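Local coordinates for high-potential iron-sulfur protein isozyme 2 (Ectothiorhodospira shaposhnikovii, PDB 1HPI) that carries electrons in anaerobic electron transport of photosynthetic purple bacteria, by means of a single high-potential [4Fe-4S] cluster, at residues L14-D19 with Q46-C51; S52-K57 with G63-W68. One frame throughout, in Å; residues are numbered along the deposited sequence.

Contact 1. Residues L14-D19 with Q46-C51; sequences LEYRHD and QDWGPC. With SF4 (iron/sulfur cluster), chain B.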
loop_
_atom_site.group_PDB
_atom_site.type_symbol
_atom_site.label_atom_id
_atom_site.label_comp_id
_atom_site.label_asym_id
_atom_site.label_seq_id
_atom_site.Cartn_x
_atom_site.Cartn_y
_atom_site.Cartn_z
ATOM N N LEU A 14 6.348 6.463 -4.092
ATOM C CA LEU A 14 6.187 5.998 -2.728
ATOM C C LEU A 14 6.784 4.609 -2.516
ATOM O O LEU A 14 6.570 3.986 -1.487
ATOM C CB LEU A 14 4.704 6.020 -2.345
ATOM C CG LEU A 14 4.206 7.458 -2.243
ATOM C CD1 LEU A 14 2.725 7.477 -1.892
ATOM C CD2 LEU A 14 5.014 8.228 -1.197
ATOM N N GLU A 15 7.540 4.132 -3.499
ATOM C CA GLU A 15 8.176 2.822 -3.416
ATOM C C GLU A 15 7.197 1.729 -3.057
ATOM O O GLU A 15 7.467 0.821 -2.278
ATOM C CB GLU A 15 9.376 2.881 -2.467
ATOM C CG GLU A 15 10.349 3.885 -3.102
ATOM C CD GLU A 15 11.714 3.797 -2.524
ATOM O OE1 GLU A 15 12.294 2.645 -2.770
ATOM O OE2 GLU A 15 12.205 4.707 -1.884
ATOM N N TYR A 16 6.033 1.843 -3.655
ATOM C CA TYR A 16 4.984 0.883 -3.398
ATOM C C TYR A 16 5.226 -0.505 -3.980
ATOM O O TYR A 16 5.738 -0.647 -5.080
ATOM C CB TYR A 16 3.654 1.438 -3.952
ATOM C CG TYR A 16 2.548 0.398 -4.033
ATOM C CD1 TYR A 16 1.716 0.193 -2.933
ATOM C CD2 TYR A 16 2.338 -0.368 -5.182
ATOM C CE1 TYR A 16 0.695 -0.754 -2.973
ATOM C CE2 TYR A 16 1.319 -1.319 -5.247
ATOM C CZ TYR A 16 0.504 -1.511 -4.130
ATOM O OH TYR A 16 -0.503 -2.446 -4.161
ATOM N N ARG A 17 4.833 -1.537 -3.238
ATOM C CA ARG A 17 4.949 -2.926 -3.670
ATOM C C ARG A 17 3.638 -3.632 -3.339
ATOM O O ARG A 17 3.066 -3.387 -2.284
ATOM C CB ARG A 17 6.010 -3.742 -2.954
ATOM C CG ARG A 17 7.415 -3.248 -3.208
ATOM C CD ARG A 17 7.843 -3.291 -4.667
ATOM N NE ARG A 17 9.052 -2.489 -4.815
ATOM C CZ ARG A 17 9.053 -1.252 -5.306
ATOM N NH1 ARG A 17 7.937 -0.664 -5.716
ATOM N NH2 ARG A 17 10.194 -0.578 -5.401
ATOM N N HIS A 18 3.157 -4.514 -4.212
ATOM C CA HIS A 18 1.921 -5.232 -3.923
ATOM C C HIS A 18 2.124 -6.260 -2.801
ATOM O O HIS A 18 1.167 -6.660 -2.129
ATOM C CB HIS A 18 1.492 -6.054 -5.143
ATOM C CG HIS A 18 1.040 -5.270 -6.321
ATOM N ND1 HIS A 18 0.168 -4.204 -6.195
ATOM C CD2 HIS A 18 1.350 -5.423 -7.635
ATOM C CE1 HIS A 18 -0.033 -3.745 -7.430
ATOM N NE2 HIS A 18 0.661 -4.448 -8.315
ATOM N N ASP A 19 3.375 -6.713 -2.609
ATOM C CA ASP A 19 3.739 -7.702 -1.586
ATOM C C ASP A 19 4.856 -7.120 -0.723
ATOM O O ASP A 19 5.996 -6.962 -1.163
ATOM C CB ASP A 19 4.224 -9.003 -2.271
ATOM C CG ASP A 19 4.622 -10.161 -1.385
ATOM O OD1 ASP A 19 4.519 -9.951 -0.097
ATOM O OD2 ASP A 19 4.989 -11.222 -1.843
ATOM N N GLN A 46 -9.955 -7.328 2.370
ATOM C CA GLN A 46 -8.777 -8.167 2.495
ATOM C C GLN A 46 -7.945 -8.474 1.288
ATOM O O GLN A 46 -6.928 -9.158 1.406
ATOM C CB GLN A 46 -9.121 -9.452 3.238
ATOM C CG GLN A 46 -9.727 -9.107 4.601
ATOM C CD GLN A 46 -9.637 -10.289 5.526
ATOM O OE1 GLN A 46 -8.588 -10.537 6.145
ATOM N NE2 GLN A 46 -10.736 -11.029 5.606
ATOM N N ASP A 47 -8.381 -7.976 0.148
ATOM C CA ASP A 47 -7.659 -8.225 -1.069
ATOM C C ASP A 47 -7.113 -6.972 -1.732
ATOM O O ASP A 47 -5.902 -6.779 -1.791
ATOM C CB ASP A 47 -8.536 -9.052 -2.017
ATOM C CG ASP A 47 -9.938 -8.528 -2.214
ATOM O OD1 ASP A 47 -10.290 -7.531 -1.437
ATOM O OD2 ASP A 47 -10.674 -8.997 -3.056
ATOM N N TRP A 48 -8.018 -6.130 -2.234
ATOM C CA TRP A 48 -7.679 -4.875 -2.889
ATOM C C TRP A 48 -8.590 -3.814 -2.326
ATOM O O TRP A 48 -9.784 -4.037 -2.191
ATOM C CB TRP A 48 -7.820 -4.917 -4.419
ATOM C CG TRP A 48 -6.848 -5.885 -4.999
ATOM C CD1 TRP A 48 -7.037 -7.223 -5.121
ATOM C CD2 TRP A 48 -5.541 -5.604 -5.500
ATOM N NE1 TRP A 48 -5.933 -7.805 -5.687
ATOM C CE2 TRP A 48 -4.996 -6.838 -5.929
ATOM C CE3 TRP A 48 -4.790 -4.435 -5.635
ATOM C CZ2 TRP A 48 -3.715 -6.915 -6.474
ATOM C CZ3 TRP A 48 -3.528 -4.512 -6.185
ATOM C CH2 TRP A 48 -3.001 -5.740 -6.598
ATOM N N GLY A 49 -8.045 -2.665 -1.976
ATOM C CA GLY A 49 -8.903 -1.647 -1.417
ATOM C C GLY A 49 -8.345 -0.265 -1.664
ATOM O O GLY A 49 -7.212 -0.074 -2.092
ATOM N N PRO A 50 -9.172 0.719 -1.381
ATOM C CA PRO A 50 -8.762 2.091 -1.575
ATOM C C PRO A 50 -7.737 2.556 -0.547
ATOM O O PRO A 50 -7.629 2.047 0.574
ATOM C CB PRO A 50 -10.048 2.921 -1.448
ATOM C CG PRO A 50 -11.128 2.001 -0.898
ATOM C CD PRO A 50 -10.620 0.582 -1.076
ATOM N N CYS A 51 -6.991 3.559 -0.969
ATOM C CA CYS A 51 -5.949 4.191 -0.167
ATOM C C CYS A 51 -6.013 5.716 -0.352
ATOM O O CYS A 51 -5.987 6.201 -1.480
ATOM C CB CYS A 51 -4.559 3.652 -0.562
ATOM S SG CYS A 51 -3.241 4.644 0.179
HETATM FE FE1 SF4 B . -0.675 0.834 1.537
HETATM FE FE2 SF4 B . -0.746 2.704 3.536
HETATM FE FE3 SF4 B . -1.748 3.262 1.049
HETATM FE FE4 SF4 B . 0.941 2.954 1.384
HETATM S S1 SF4 B . -0.362 4.523 2.339
HETATM S S2 SF4 B . -0.308 2.080 -0.271
HETATM S S3 SF4 B . 0.997 1.408 2.976
HETATM S S4 SF4 B . -2.489 1.677 2.479
#

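Contact 2. Residues S52-K57 with G63-W68; sequences SVFPGK and GWCTAW. With SF4 (iron/sulfur cluster), chain B.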
loop_
_atom_site.group_PDB
_atom_site.type_symbol
_atom_site.label_atom_id
_atom_site.label_comp_id
_atom_site.label_asym_id
_atom_site.label_seq_id
_atom_site.Cartn_x
_atom_site.Cartn_y
_atom_site.Cartn_z
ATOM N N SER A 52 -6.094 6.491 0.729
ATOM C CA SER A 52 -6.182 7.952 0.656
ATOM C C SER A 52 -5.085 8.629 -0.131
ATOM O O SER A 52 -5.291 9.665 -0.753
ATOM C CB SER A 52 -6.156 8.533 2.051
ATOM O OG SER A 52 -7.229 7.920 2.727
ATOM N N VAL A 53 -3.904 8.043 -0.095
ATOM C CA VAL A 53 -2.812 8.643 -0.813
ATOM C C VAL A 53 -2.761 8.302 -2.296
ATOM O O VAL A 53 -1.946 8.874 -3.014
ATOM C CB VAL A 53 -1.500 8.592 -0.016
ATOM C CG1 VAL A 53 -0.807 7.242 -0.117
ATOM C CG2 VAL A 53 -0.546 9.709 -0.419
ATOM N N PHE A 54 -3.638 7.400 -2.767
ATOM C CA PHE A 54 -3.689 7.005 -4.171
ATOM C C PHE A 54 -5.115 7.104 -4.673
ATOM O O PHE A 54 -5.789 6.109 -4.909
ATOM C CB PHE A 54 -3.250 5.532 -4.299
ATOM C CG PHE A 54 -1.757 5.347 -4.199
ATOM C CD1 PHE A 54 -0.964 5.773 -5.265
ATOM C CD2 PHE A 54 -1.131 4.767 -3.094
ATOM C CE1 PHE A 54 0.423 5.627 -5.249
ATOM C CE2 PHE A 54 0.256 4.609 -3.062
ATOM C CZ PHE A 54 1.034 5.043 -4.138
ATOM N N PRO A 55 -5.608 8.319 -4.826
ATOM C CA PRO A 55 -6.966 8.523 -5.290
ATOM C C PRO A 55 -7.261 7.819 -6.607
ATOM O O PRO A 55 -6.457 7.847 -7.539
ATOM C CB PRO A 55 -7.129 10.034 -5.472
ATOM C CG PRO A 55 -5.903 10.682 -4.858
ATOM C CD PRO A 55 -4.868 9.587 -4.646
ATOM N N GLY A 56 -8.438 7.196 -6.674
ATOM C CA GLY A 56 -8.871 6.497 -7.875
ATOM C C GLY A 56 -8.256 5.129 -8.081
ATOM O O GLY A 56 -8.461 4.502 -9.117
ATOM N N LYS A 57 -7.499 4.662 -7.095
ATOM C CA LYS A 57 -6.865 3.367 -7.226
ATOM C C LYS A 57 -7.142 2.416 -6.087
ATOM O O LYS A 57 -7.512 2.841 -4.998
ATOM C CB LYS A 57 -5.392 3.522 -6.919
ATOM C CG LYS A 57 -4.637 4.287 -7.964
ATOM C CD LYS A 57 -5.061 3.887 -9.345
ATOM C CE LYS A 57 -4.111 4.487 -10.351
ATOM N NZ LYS A 57 -4.638 4.438 -11.718
ATOM N N GLY A 63 0.283 -5.181 0.502
ATOM C CA GLY A 63 1.349 -4.293 0.046
ATOM C C GLY A 63 1.940 -3.351 1.093
ATOM O O GLY A 63 1.721 -3.498 2.295
ATOM N N TRP A 64 2.702 -2.373 0.605
ATOM C CA TRP A 64 3.351 -1.400 1.467
ATOM C C TRP A 64 3.915 -0.256 0.641
ATOM O O TRP A 64 4.217 -0.444 -0.526
ATOM C CB TRP A 64 4.558 -2.089 2.164
ATOM C CG TRP A 64 5.264 -1.233 3.175
ATOM C CD1 TRP A 64 4.972 -1.154 4.492
ATOM C CD2 TRP A 64 6.380 -0.358 2.960
ATOM N NE1 TRP A 64 5.819 -0.276 5.117
ATOM C CE2 TRP A 64 6.702 0.225 4.201
ATOM C CE3 TRP A 64 7.129 -0.014 1.842
ATOM C CZ2 TRP A 64 7.756 1.138 4.337
ATOM C CZ3 TRP A 64 8.162 0.886 1.975
ATOM C CH2 TRP A 64 8.475 1.456 3.207
ATOM N N CYS A 65 4.078 0.910 1.244
ATOM C CA CYS A 65 4.652 2.069 0.588
ATOM C C CYS A 65 5.221 2.910 1.716
ATOM O O CYS A 65 4.915 2.670 2.893
ATOM C CB CYS A 65 3.725 2.876 -0.352
ATOM S SG CYS A 65 2.660 4.058 0.514
ATOM N N THR A 66 6.045 3.888 1.366
ATOM C CA THR A 66 6.678 4.764 2.350
ATOM C C THR A 66 5.723 5.591 3.202
ATOM O O THR A 66 6.107 6.100 4.263
ATOM C CB THR A 66 7.789 5.641 1.732
ATOM O OG1 THR A 66 7.223 6.516 0.768
ATOM C CG2 THR A 66 8.885 4.792 1.100
ATOM N N ALA A 67 4.479 5.736 2.745
ATOM C CA ALA A 67 3.501 6.492 3.498
ATOM C C ALA A 67 2.832 5.623 4.564
ATOM O O ALA A 67 1.901 6.059 5.239
ATOM C CB ALA A 67 2.474 7.175 2.608
ATOM N N TRP A 68 3.287 4.383 4.747
ATOM C CA TRP A 68 2.681 3.534 5.764
ATOM C C TRP A 68 2.683 4.176 7.150
ATOM O O TRP A 68 3.688 4.725 7.614
ATOM C CB TRP A 68 3.369 2.161 5.863
ATOM C CG TRP A 68 2.640 1.273 6.818
ATOM C CD1 TRP A 68 1.664 0.390 6.499
ATOM C CD2 TRP A 68 2.815 1.191 8.235
ATOM N NE1 TRP A 68 1.208 -0.241 7.631
ATOM C CE2 TRP A 68 1.898 0.225 8.708
ATOM C CE3 TRP A 68 3.660 1.827 9.152
ATOM C CZ2 TRP A 68 1.817 -0.102 10.065
ATOM C CZ3 TRP A 68 3.572 1.502 10.492
ATOM C CH2 TRP A 68 2.659 0.548 10.943
HETATM FE FE1 SF4 B . -0.675 0.834 1.537
HETATM FE FE2 SF4 B . -0.746 2.704 3.536
HETATM FE FE3 SF4 B . -1.748 3.262 1.049
HETATM FE FE4 SF4 B . 0.941 2.954 1.384
HETATM S S1 SF4 B . -0.362 4.523 2.339
HETATM S S2 SF4 B . -0.308 2.080 -0.271
HETATM S S3 SF4 B . 0.997 1.408 2.976
HETATM S S4 SF4 B . -2.489 1.677 2.479
#

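Contact 1. Residues L14-D19 with Q46-C51
His18 and Trp48 meet as an offset edge-to-face pair: the indole brings the outer edge of its six-membered ring, CZ3 and CH2, up to one face of the imidazole, toward the rim of that ring. The planes stand at 72°, and the centroid of the imidazole lies 5.1 Å from that of the six-membered ring of Trp48. The closest approach is Trp48 CH2 to His18 ND1, 3.5 Å, and CH2 also lies 3.7 Å from His18 CE1. Trp48 reaches across because its CG is anti to the carbonyl carbon (chi1 -64°), which swings the indole off strand 48-50 although its CB does not aim at the other segment.

This is the cluster-binding core of a high-potential iron-sulfur protein, where tyrosine and cysteine approach the [4Fe-4S] cubane from the two segments. Cys51 SG binds the iron FE3 at 2.2 Å, while the Tyr16 ring meets the inorganic sulfur S2 obliquely, CD1 being 3.8 Å away.

Tyr16 comes in at about a right angle to the tryptophan side chain, with OH 4.2 Å from Trp48 CZ3. The same oxygen is hydrogen-bonded to His18 ND1 at 2.8 Å, either group being a possible donor, and to the backbone N of Ser60. Two bonds therefore hold the phenol end, and the one to ND1 helps fix the turn of the imidazole against the indole edge. Were His18 an alanine, Tyr16 OH would probably lose one of these partners and the edge of Trp48 the ring face it rests against. Arg3 makes a cation-pi contact with Trp48, and the backbone of Gly49 pairs with Val59 of the neighbouring strand 57-60.

Contact 2. Residues S52-K57 with G63-W68
Val53 CG1 touches the methyl of Ala67, CB, at 4.3 Å, the apolar pair of this contact; with chi1 at 81° this branch sits between the backbone N and the carbonyl carbon, which turns it inward to the cluster. Phe54 makes a different kind of approach, presenting the edge of its ring, near the ring plane, to the iron-bound sulfur of Cys65, CE2 to SG being 4.3 Å.

Most of the meeting is made through the inorganic sulfurs of the cubane. Val53 CG1 lies 3.7 Å from S1, and Ala67 CB comes to the same sulfur from the other segment. Phe54 CE2 reaches S2 at 3.8 Å, again at the ring edge. Trp68 also offers an edge, its CD1 standing 3.7 Å from S3, while its NE1 is hydrogen-bonded to Thr33 O and Asn36 OD1.

Metal binding belongs to Cys65, whose SG holds the iron FE4 at 2.2 Å. That thiolate also accepts a hydrogen bond from the backbone N of Ala67, 3.3 Å from SG, with an N-H...S angle of 151°. The donor is inside the type I turn from Cys65 to Trp68, so the turn brings the amide to Cys65 SG and the Ala67 methyl to S1 of the cluster. A type II turn, Phe54 to Lys57, leads the other segment into strand 57-60.

Carbon-lined on these sides, the cluster sits in a largely apolar setting, and the amide bond to Cys65 SG probably draws some charge off the sulfur; both features are likely to influence the redox potential of the cluster.

The centres of the two contacts are 6 Å apart, and both touch the one [4Fe-4S] cluster. Along the chain they come in series: contact 1 closes at Cys51, a cluster ligand, and contact 2 opens at the next residue. Strand 57-60, antiparallel to strand 48-50 in a small mixed sheet, starts at the last residue of 52-57 and leads toward 63-68. Backbone bonds tie 14-19, which follows helix 9-13, to 63-68: Leu14 O is 2.9 Å from Thr66 N, and Arg17 N 3.0 Å from Trp64 O, both probable hydrogen bonds. Together the contacts supply two of the four cysteine ligands; Cys34 and Cys37 complete the set that holds the electron-carrying cluster.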